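U4/U6 snRNA-associated-splicing factor PRP24 (Saccharomyces cerevisiae, PDB 4N0T) binds U6 snRNA, promotes its annealing to U4 snRNA and serves as a recycling factor of the spliceosome in budding yeast. Local coordinates at residues K30-I35 and A61-T66; K67-K70 and N75-I78. One frame throughout, in Å; residues are numbered along the deposited sequence.

Interaction 1 (K30-I35 and A61-T66); sequences KHCGPI and ALAAIT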
ATOM      1  N   LYS A  30      31.368  -7.035   7.756  1.00 44.32           N
ATOM      2  CA  LYS A  30      31.471  -5.596   7.503  1.00 50.76           C
ATOM      3  C   LYS A  30      32.776  -5.167   6.824  1.00 51.13           C
ATOM      4  O   LYS A  30      32.828  -4.094   6.224  1.00 53.31           O
ATOM      5  CB  LYS A  30      31.138  -4.747   8.742  1.00 56.10           C
ATOM      6  CG  LYS A  30      32.137  -4.774   9.892  1.00 61.04           C
ATOM      7  CD  LYS A  30      31.540  -3.996  11.075  1.00 64.44           C
ATOM      8  CE  LYS A  30      32.596  -3.446  12.025  1.00 64.35           C
ATOM      9  NZ  LYS A  30      33.199  -4.504  12.873  1.00 64.54           N
ATOM     10  N   HIS A  31      33.804  -6.012   6.885  1.00 50.21           N
ATOM     11  CA  HIS A  31      35.031  -5.771   6.117  1.00 51.23           C
ATOM     12  C   HIS A  31      34.826  -5.999   4.612  1.00 45.25           C
ATOM     13  O   HIS A  31      35.620  -5.522   3.794  1.00 45.34           O
ATOM     14  CB  HIS A  31      36.192  -6.642   6.617  1.00 58.57           C
ATOM     15  CG  HIS A  31      36.770  -6.210   7.933  1.00 65.39           C
ATOM     16  ND1 HIS A  31      36.109  -5.359   8.798  1.00 67.53           N
ATOM     17  CD2 HIS A  31      37.943  -6.514   8.529  1.00 66.28           C
ATOM     18  CE1 HIS A  31      36.855  -5.162   9.869  1.00 67.63           C
ATOM     19  NE2 HIS A  31      37.974  -5.851   9.735  1.00 67.56           N
ATOM     20  N   CYS A  32      33.772  -6.727   4.241  1.00 36.42           N
ATOM     21  CA  CYS A  32      33.498  -6.988   2.827  1.00 32.90           C
ATOM     22  C   CYS A  32      33.060  -5.729   2.104  1.00 30.27           C
ATOM     23  O   CYS A  32      33.212  -5.613   0.886  1.00 34.27           O
ATOM     24  CB  CYS A  32      32.405  -8.044   2.662  1.00 29.04           C
ATOM     25  SG  CYS A  32      32.879  -9.669   3.203  1.00 33.07           S
ATOM     26  N   GLY A  33      32.511  -4.780   2.856  1.00 30.64           N
ATOM     27  CA  GLY A  33      31.946  -3.583   2.259  1.00 31.67           C
ATOM     28  C   GLY A  33      30.786  -3.095   3.099  1.00 33.19           C
ATOM     29  O   GLY A  33      30.243  -3.849   3.912  1.00 28.90           O
ATOM     30  N   PRO A  34      30.407  -1.823   2.926  1.00 33.72           N
ATOM     31  CA  PRO A  34      29.300  -1.256   3.700  1.00 32.47           C
ATOM     32  C   PRO A  34      27.985  -2.023   3.491  1.00 29.23           C
ATOM     33  O   PRO A  34      27.644  -2.402   2.370  1.00 25.05           O
ATOM     34  CB  PRO A  34      29.196   0.185   3.172  1.00 36.49           C
ATOM     35  CG  PRO A  34      29.989   0.213   1.903  1.00 38.45           C
ATOM     36  CD  PRO A  34      31.056  -0.822   2.063  1.00 37.50           C
ATOM     37  N   ILE A  35      27.269  -2.251   4.587  1.00 32.89           N
ATOM     38  CA  ILE A  35      26.041  -3.045   4.572  1.00 28.07           C
ATOM     39  C   ILE A  35      24.817  -2.155   4.802  1.00 28.18           C
ATOM     40  O   ILE A  35      24.815  -1.313   5.703  1.00 31.21           O
ATOM     41  CB  ILE A  35      26.105  -4.140   5.654  1.00 27.05           C
ATOM     42  CG1 ILE A  35      27.266  -5.099   5.355  1.00 24.95           C
ATOM     43  CG2 ILE A  35      24.772  -4.889   5.754  1.00 25.66           C
ATOM     44  CD1 ILE A  35      27.513  -6.152   6.419  1.00 26.33           C
ATOM     45  N   ALA A  61      28.908  -7.571  -2.126  1.00 20.98           N
ATOM     46  CA  ALA A  61      28.299  -8.889  -2.311  1.00 22.48           C
ATOM     47  C   ALA A  61      29.329  -9.881  -2.837  1.00 25.25           C
ATOM     48  O   ALA A  61      29.387 -11.025  -2.393  1.00 22.17           O
ATOM     49  CB  ALA A  61      27.132  -8.802  -3.257  1.00 20.33           C
ATOM     50  N   LEU A  62      30.137  -9.442  -3.802  1.00 23.56           N
ATOM     51  CA  LEU A  62      31.211 -10.295  -4.315  1.00 24.46           C
ATOM     52  C   LEU A  62      32.171 -10.699  -3.213  1.00 21.59           C
ATOM     53  O   LEU A  62      32.547 -11.868  -3.099  1.00 28.07           O
ATOM     54  CB  LEU A  62      31.981  -9.572  -5.424  1.00 28.48           C
ATOM     55  CG  LEU A  62      31.217  -9.398  -6.733  1.00 31.90           C
ATOM     56  CD1 LEU A  62      32.073  -8.662  -7.761  1.00 34.68           C
ATOM     57  CD2 LEU A  62      30.764 -10.748  -7.270  1.00 28.36           C
ATOM     58  N   ALA A  63      32.576  -9.732  -2.400  1.00 21.95           N
ATOM     59  CA  ALA A  63      33.505 -10.006  -1.317  1.00 25.45           C
ATOM     60  C   ALA A  63      32.906 -10.981  -0.297  1.00 26.62           C
ATOM     61  O   ALA A  63      33.606 -11.860   0.213  1.00 24.05           O
ATOM     62  CB  ALA A  63      33.911  -8.714  -0.641  1.00 27.16           C
ATOM     63  N   ALA A  64      31.617 -10.825  -0.000  1.00 24.33           N
ATOM     64  CA  ALA A  64      30.950 -11.732   0.940  1.00 26.08           C
ATOM     65  C   ALA A  64      30.969 -13.172   0.435  1.00 19.97           C
ATOM     66  O   ALA A  64      31.173 -14.110   1.205  1.00 21.78           O
ATOM     67  CB  ALA A  64      29.520 -11.281   1.193  1.00 26.61           C
ATOM     68  N   ILE A  65      30.769 -13.333  -0.866  1.00 18.78           N
ATOM     69  CA  ILE A  65      30.712 -14.647  -1.501  1.00 21.67           C
ATOM     70  C   ILE A  65      32.083 -15.338  -1.442  1.00 23.12           C
ATOM     71  O   ILE A  65      32.160 -16.575  -1.460  1.00 23.40           O
ATOM     72  CB  ILE A  65      30.157 -14.532  -2.937  1.00 22.19           C
ATOM     73  CG1 ILE A  65      28.667 -14.176  -2.870  1.00 22.56           C
ATOM     74  CG2 ILE A  65      30.308 -15.829  -3.716  1.00 22.61           C
ATOM     75  CD1 ILE A  65      28.079 -13.760  -4.199  1.00 25.56           C
ATOM     76  N   THR A  66      33.158 -14.557  -1.324  1.00 20.90           N
ATOM     77  CA  THR A  66      34.483 -15.170  -1.112  1.00 26.42           C
ATOM     78  C   THR A  66      34.576 -15.872   0.242  1.00 28.41           C
ATOM     79  O   THR A  66      35.498 -16.670   0.478  1.00 29.34           O
ATOM     80  CB  THR A  66      35.671 -14.173  -1.255  1.00 22.40           C
ATOM     81  OG1 THR A  66      35.709 -13.283  -0.134  1.00 24.34           O
ATOM     82  CG2 THR A  66      35.593 -13.395  -2.561  1.00 30.34           C
TER
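C32 and the A63-A64 step of helix 58-65 make a small apolar contact where the loop after helix 22-29 meets the neighbouring helix, on the helical side of the first RNA recognition motif. No hydrogen bond spans it. C32 alone carries the contact for its segment: its carbonyl O lies 3.5 Å from CB of A63, CB of C32 meets the same methyl CB of A63 at 3.7 Å, and SG of C32 reaches further along the helix and settles 3.6 Å from CA of A64. The thiol is placed there by a chi1 of -67°, which sets SG beside its own backbone N and anti to the carbonyl carbon. The small alanine side chains are consistent with this close approach, with the CA atoms of C32 and A63 5.1 Å apart. In the βαββαβ fold of an RRM, both helices pack on one face of the antiparallel sheet, and here the loop that follows helix 22-29 lies against helix 58-65; F55 of strand 49-55 touches both C32 and A64 from the sheet. OG1 of T66 donates a hydrogen bond of 2.6 Å to O of A63, in the carbonyl plane and on a lone pair.

Interaction 2 (K67-K70 and N75-I78); sequences KTHK and NEII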
ATOM      1  N   LYS A  67      33.635 -15.580   1.138  1.00 23.63           N
ATOM      2  CA  LYS A  67      33.588 -16.265   2.430  1.00 22.57           C
ATOM      3  C   LYS A  67      32.882 -17.610   2.360  1.00 20.16           C
ATOM      4  O   LYS A  67      32.747 -18.278   3.382  1.00 21.75           O
ATOM      5  CB  LYS A  67      32.889 -15.418   3.499  1.00 22.57           C
ATOM      6  CG  LYS A  67      33.422 -14.007   3.657  1.00 32.78           C
ATOM      7  CD  LYS A  67      34.813 -14.019   4.251  1.00 41.45           C
ATOM      8  CE  LYS A  67      35.222 -12.630   4.705  1.00 45.41           C
ATOM      9  NZ  LYS A  67      36.562 -12.682   5.358  1.00 49.07           N
ATOM     10  N   THR A  68      32.404 -18.005   1.185  1.00 17.84           N
ATOM     11  CA  THR A  68      31.679 -19.266   1.102  1.00 17.48           C
ATOM     12  C   THR A  68      32.612 -20.430   1.441  1.00 25.05           C
ATOM     13  O   THR A  68      33.790 -20.421   1.070  1.00 24.24           O
ATOM     14  CB  THR A  68      31.024 -19.478  -0.252  1.00 19.98           C
ATOM     15  OG1 THR A  68      30.082 -20.550  -0.160  1.00 20.14           O
ATOM     16  CG2 THR A  68      32.063 -19.774  -1.353  1.00 23.18           C
ATOM     17  N   HIS A  69      32.069 -21.380   2.195  1.00 20.35           N
ATOM     18  CA  HIS A  69      32.796 -22.569   2.670  1.00 22.26           C
ATOM     19  C   HIS A  69      33.895 -22.263   3.679  1.00 27.64           C
ATOM     20  O   HIS A  69      34.717 -23.137   3.992  1.00 31.63           O
ATOM     21  CB  HIS A  69      33.278 -23.425   1.492  1.00 22.33           C
ATOM     22  CG  HIS A  69      32.160 -24.075   0.746  1.00 25.67           C
ATOM     23  ND1 HIS A  69      31.396 -25.091   1.287  1.00 29.79           N
ATOM     24  CD2 HIS A  69      31.637 -23.829  -0.479  1.00 29.95           C
ATOM     25  CE1 HIS A  69      30.471 -25.456   0.420  1.00 32.49           C
ATOM     26  NE2 HIS A  69      30.591 -24.700  -0.660  1.00 32.08           N
ATOM     27  N   LYS A  70      33.904 -21.040   4.207  1.00 23.14           N
ATOM     28  CA  LYS A  70      34.726 -20.736   5.377  1.00 26.19           C
ATOM     29  C   LYS A  70      34.017 -21.225   6.636  1.00 30.19           C
ATOM     30  O   LYS A  70      32.849 -21.639   6.587  1.00 27.14           O
ATOM     31  CB  LYS A  70      35.040 -19.243   5.496  1.00 27.30           C
ATOM     32  CG  LYS A  70      35.828 -18.655   4.334  1.00 30.57           C
ATOM     33  CD  LYS A  70      37.057 -19.491   3.998  1.00 41.05           C
ATOM     34  CE  LYS A  70      37.745 -18.962   2.745  1.00 45.55           C
ATOM     35  NZ  LYS A  70      38.709 -19.943   2.171  1.00 48.85           N
ATOM     36  N   ASN A  75      30.910 -24.165  12.216  1.00 26.13           N
ATOM     37  CA  ASN A  75      29.973 -24.302  11.100  1.00 24.16           C
ATOM     38  C   ASN A  75      30.582 -23.859   9.780  1.00 19.64           C
ATOM     39  O   ASN A  75      31.132 -22.761   9.689  1.00 24.21           O
ATOM     40  CB  ASN A  75      28.705 -23.475  11.358  1.00 26.29           C
ATOM     41  CG  ASN A  75      27.746 -24.162  12.294  1.00 31.77           C
ATOM     42  OD1 ASN A  75      28.159 -24.926  13.170  1.00 31.34           O
ATOM     43  ND2 ASN A  75      26.451 -23.907  12.110  1.00 24.47           N
ATOM     44  N   GLU A  76      30.503 -24.722   8.768  1.00 17.85           N
ATOM     45  CA  GLU A  76      30.930 -24.360   7.422  1.00 18.67           C
ATOM     46  C   GLU A  76      29.762 -23.636   6.750  1.00 20.55           C
ATOM     47  O   GLU A  76      28.715 -24.243   6.523  1.00 22.26           O
ATOM     48  CB  GLU A  76      31.274 -25.612   6.610  1.00 23.96           C
ATOM     49  CG  GLU A  76      31.827 -25.318   5.218  1.00 27.00           C
ATOM     50  CD  GLU A  76      32.397 -26.551   4.530  1.00 31.94           C
ATOM     51  OE1 GLU A  76      32.274 -26.647   3.288  1.00 31.94           O
ATOM     52  OE2 GLU A  76      32.978 -27.420   5.231  1.00 31.72           O
ATOM     53  N   ILE A  77      29.945 -22.352   6.446  1.00 18.81           N
ATOM     54  CA  ILE A  77      28.865 -21.544   5.855  1.00 19.81           C
ATOM     55  C   ILE A  77      28.874 -21.619   4.337  1.00 23.12           C
ATOM     56  O   ILE A  77      29.882 -21.999   3.725  1.00 22.46           O
ATOM     57  CB  ILE A  77      28.931 -20.053   6.301  1.00 17.57           C
ATOM     58  CG1 ILE A  77      30.224 -19.392   5.813  1.00 19.42           C
ATOM     59  CG2 ILE A  77      28.793 -19.944   7.820  1.00 21.42           C
ATOM     60  CD1 ILE A  77      30.278 -17.887   6.044  1.00 21.36           C
ATOM     61  N   ILE A  78      27.742 -21.265   3.719  1.00 17.82           N
ATOM     62  CA  ILE A  78      27.655 -21.172   2.278  1.00 16.90           C
ATOM     63  C   ILE A  78      27.130 -19.774   2.019  1.00 22.15           C
ATOM     64  O   ILE A  78      26.163 -19.350   2.655  1.00 19.09           O
ATOM     65  CB  ILE A  78      26.693 -22.231   1.686  1.00 18.33           C
ATOM     66  CG1 ILE A  78      27.186 -23.642   2.062  1.00 25.36           C
ATOM     67  CG2 ILE A  78      26.613 -22.107   0.167  1.00 19.81           C
ATOM     68  CD1 ILE A  78      26.231 -24.766   1.696  1.00 32.84           C
TER
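H69 and E76 meet across the junction between a type II turn, K67 to K70, and the strand 75-81 that returns beside it. Ring and carboxylate planes stand 74° apart, and the carboxylate meets the imidazole at its edge: ND1 of H69 donates to OE1 of E76 at 2.7 Å, and OE1 accepts through its anti lone pair, tilted 17° out of the ring plane. An extended E76 side chain, with CG anti to the backbone N (chi1 -176°), carries the acid across to the ring. I78 runs alongside H69, its CG1 4.1 Å from CE1 of H69. The backbones are tied as well: N of H69 gives a bond of 2.7 Å to O of I77, and N of I77 returns one of 3.0 Å to O of K70. CG1 of I77 lies against the carbonyl oxygens of K70 and K67, and its CD1 is 3.7 Å from O of K67; Y28 of helix 22-29 also touches this isoleucine. OG1 of T68 is hydrogen-bonded to the backbone N of V79. Donation from ND1 would restrain the rotation of the imidazole, and the nearby carboxylate would tend to stabilise a protonated ring.

Both contacts belong to the first RRM, and they follow one another along the chain: interaction 1 involves helix 58-65, and interaction 2 begins just beyond that helix, in the turn leading to the short edge strand 71-72. Their centres lie 14 Å apart, yet they touch, with SG of C32 packing 4.1 Å from CE of K67. Interaction 1 is partly buried and sets the loop after helix 22-29 against helix 58-65, with no hydrogen bond across. Interaction 2 is a surface contact, larger in buried area, that ties the turn to strand 75-81 through three hydrogen bonds, with I77 the one buried residue among those touching. The more buried contact here is apolar; the outlying turn is bonded.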